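Local structure of twin-arginine translocation pathway signal protein (Burkholderia phytofirmans, 2RJO) at residues N17-A22 / N68-D73. The protein binds beta-D-galactopyranose and is probably a periplasmic sugar-binding protein, exported by the twin-arginine pathway, that captures its ligand for uptake. Residues are numbered along the deposited sequence; the frame is centred on the assembly and turned at random.
Sequences NPYYTA and NVDPND. With GAL (beta-D-galactopyranose), chain B; SO4 (sulfate ion), chain D.
Tyr20 and Asp70 are the closest residues along the two backbones, yet their CA atoms stay 9.7 Å apart: direct contacts between the first turn of helix 18-34 and the loop leaving the C-terminal end of strand 65-69 are made by side chains. Sugar sites of the periplasmic binding protein fold are commonly built so, from loops and helix starts at the carboxyl ends of parallel strands, and this contact supplies four residues of the galactose pocket. The carboxylate of Asp70 is where the two segments join. Tyr20 OH donates to Asp70 OD2 at 2.7 Å, arriving from above the carboxylate plane, 69° out of it, while water 1 donates to the same oxygen and joins it to Tyr19 OH, which is also hydrogen-bonded to Trp95 NE1. A second water bridges Tyr20 OH and the backbone O of Asp70. The other carboxylate oxygen, OD1, accepts from galactose O6 at 2.8 Å. The sugar itself lies over one face of the Tyr19 ring, C3 standing 4.2 Å above its centre in a CH-pi-like placement. Tyr19 in turn sets CD2 over the Tyr20 ring. At the helix start Asn17 is the N-cap: its OD1 accepts from Tyr19 N, and the other end of the amide faces the pocket, where ND2 donates weakly to galactose O2 and, at 2.6 Å, to O4 of a sulfate probably left from crystallisation.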
loop_
_atom_site.group_PDB
_atom_site.type_symbol
_atom_site.label_atom_id
_atom_site.label_comp_id
_atom_site.label_asym_id
_atom_site.label_seq_id
_atom_site.Cartn_x
_atom_site.Cartn_y
_atom_site.Cartn_z
ATOM N N ASN A 17 6.606 -9.605 -0.049
ATOM C CA ASN A 17 5.881 -8.772 -1.014
ATOM C C ASN A 17 6.823 -7.658 -1.446
ATOM O O ASN A 17 7.222 -6.833 -0.624
ATOM C CB ASN A 17 4.644 -8.155 -0.344
ATOM C CG ASN A 17 3.819 -7.279 -1.295
ATOM O OD1 ASN A 17 4.335 -6.737 -2.270
ATOM N ND2 ASN A 17 2.535 -7.127 -0.993
ATOM N N PRO A 18 7.181 -7.603 -2.738
ATOM C CA PRO A 18 8.091 -6.549 -3.206
ATOM C C PRO A 18 7.660 -5.134 -2.813
ATOM O O PRO A 18 8.483 -4.216 -2.725
ATOM C CB PRO A 18 8.146 -6.775 -4.720
ATOM C CG PRO A 18 6.859 -7.499 -5.031
ATOM C CD PRO A 18 6.708 -8.433 -3.859
ATOM N N TYR A 19 6.369 -4.957 -2.567
ATOM C CA TYR A 19 5.870 -3.654 -2.148
ATOM C C TYR A 19 6.625 -3.233 -0.884
ATOM O O TYR A 19 7.141 -2.124 -0.799
ATOM C CB TYR A 19 4.366 -3.724 -1.848
ATOM C CG TYR A 19 3.855 -2.496 -1.139
ATOM C CD1 TYR A 19 3.522 -1.340 -1.847
ATOM C CD2 TYR A 19 3.758 -2.468 0.249
ATOM C CE1 TYR A 19 3.105 -0.178 -1.179
ATOM C CE2 TYR A 19 3.349 -1.319 0.926
ATOM C CZ TYR A 19 3.023 -0.177 0.213
ATOM O OH TYR A 19 2.621 0.951 0.896
ATOM N N TYR A 20 6.681 -4.137 0.087
ATOM C CA TYR A 20 7.349 -3.889 1.356
ATOM C C TYR A 20 8.865 -3.941 1.267
ATOM O O TYR A 20 9.556 -3.384 2.123
ATOM C CB TYR A 20 6.850 -4.884 2.413
ATOM C CG TYR A 20 5.452 -4.575 2.895
ATOM C CD1 TYR A 20 4.437 -5.528 2.822
ATOM C CD2 TYR A 20 5.138 -3.321 3.421
ATOM C CE1 TYR A 20 3.135 -5.237 3.263
ATOM C CE2 TYR A 20 3.843 -3.021 3.864
ATOM C CZ TYR A 20 2.849 -3.986 3.781
ATOM O OH TYR A 20 1.573 -3.698 4.213
ATOM N N THR A 21 9.389 -4.623 0.251
ATOM C CA THR A 21 10.829 -4.686 0.092
ATOM C C THR A 21 11.306 -3.260 -0.162
ATOM O O THR A 21 12.313 -2.826 0.392
ATOM C CB THR A 21 11.235 -5.568 -1.096
ATOM O OG1 THR A 21 10.805 -6.917 -0.862
ATOM C CG2 THR A 21 12.749 -5.554 -1.262
ATOM N N ALA A 22 10.561 -2.537 -0.996
ATOM C CA ALA A 22 10.881 -1.160 -1.331
ATOM C C ALA A 22 10.539 -0.227 -0.164
ATOM O O ALA A 22 11.280 0.711 0.141
ATOM C CB ALA A 22 10.115 -0.752 -2.559
ATOM N N ASN A 68 7.320 4.542 11.706
ATOM C CA ASN A 68 6.538 4.690 10.477
ATOM C C ASN A 68 5.941 3.309 10.267
ATOM O O ASN A 68 6.636 2.394 9.823
ATOM C CB ASN A 68 7.426 5.062 9.287
ATOM C CG ASN A 68 6.624 5.259 8.011
ATOM O OD1 ASN A 68 5.421 5.491 8.066
ATOM N ND2 ASN A 68 7.291 5.184 6.860
ATOM N N VAL A 69 4.659 3.157 10.584
ATOM C CA VAL A 69 4.009 1.853 10.496
ATOM C C VAL A 69 2.786 1.699 9.594
ATOM O O VAL A 69 1.938 2.588 9.493
ATOM C CB VAL A 69 3.609 1.370 11.919
ATOM C CG1 VAL A 69 2.675 2.394 12.566
ATOM C CG2 VAL A 69 2.934 0.003 11.856
ATOM N N ASP A 70 2.719 0.537 8.955
ATOM C CA ASP A 70 1.624 0.136 8.075
ATOM C C ASP A 70 0.921 -0.931 8.933
ATOM O O ASP A 70 1.310 -2.096 8.916
ATOM C CB ASP A 70 2.198 -0.506 6.800
ATOM C CG ASP A 70 1.121 -0.960 5.812
ATOM O OD1 ASP A 70 -0.010 -1.289 6.234
ATOM O OD2 ASP A 70 1.416 -1.005 4.599
ATOM N N PRO A 71 -0.102 -0.537 9.718
ATOM C CA PRO A 71 -0.834 -1.477 10.577
ATOM C C PRO A 71 -1.368 -2.705 9.849
ATOM O O PRO A 71 -2.017 -2.583 8.811
ATOM C CB PRO A 71 -1.958 -0.612 11.150
ATOM C CG PRO A 71 -1.314 0.721 11.257
ATOM C CD PRO A 71 -0.611 0.831 9.916
ATOM N N ASN A 72 -1.082 -3.878 10.409
ATOM C CA ASN A 72 -1.524 -5.161 9.856
ATOM C C ASN A 72 -3.037 -5.127 9.622
ATOM O O ASN A 72 -3.528 -5.601 8.600
ATOM C CB ASN A 72 -1.158 -6.288 10.827
ATOM C CG ASN A 72 -1.559 -7.651 10.320
ATOM O OD1 ASN A 72 -1.184 -8.049 9.213
ATOM N ND2 ASN A 72 -2.319 -8.389 11.137
ATOM N N ASP A 73 -3.763 -4.552 10.574
ATOM C CA ASP A 73 -5.215 -4.419 10.480
ATOM C C ASP A 73 -5.545 -3.024 11.000
ATOM O O ASP A 73 -4.754 -2.422 11.726
ATOM C CB ASP A 73 -5.929 -5.486 11.332
ATOM C CG ASP A 73 -6.709 -6.501 10.484
ATOM O OD1 ASP A 73 -7.092 -6.149 9.338
ATOM O OD2 ASP A 73 -6.959 -7.644 10.965
HETATM C C1 GAL B . 0.065 -4.549 1.055
HETATM C C2 GAL B . -0.427 -4.063 -0.328
HETATM C C3 GAL B . -0.574 -2.526 -0.289
HETATM C C4 GAL B . -1.585 -2.156 0.811
HETATM C C5 GAL B . -1.022 -2.712 2.149
HETATM C C6 GAL B . -1.996 -2.374 3.258
HETATM O O1 GAL B . 0.187 -5.983 1.029
HETATM O O2 GAL B . 0.525 -4.420 -1.328
HETATM O O3 GAL B . -1.055 -2.046 -1.542
HETATM O O4 GAL B . -2.833 -2.783 0.520
HETATM O O5 GAL B . -0.888 -4.171 2.087
HETATM O O6 GAL B . -1.464 -2.882 4.467
HETATM S S SO4 D . 1.736 -8.757 2.463
HETATM O O1 SO4 D . 2.735 -9.086 3.512
HETATM O O2 SO4 D . 0.508 -8.200 3.071
HETATM O O3 SO4 D . 1.429 -9.970 1.665
HETATM O O4 SO4 D . 2.316 -7.726 1.576
HETATM O O HOH W 1 3.147 0.936 3.464
HETATM O O HOH W 2 1.483 -4.069 7.071
#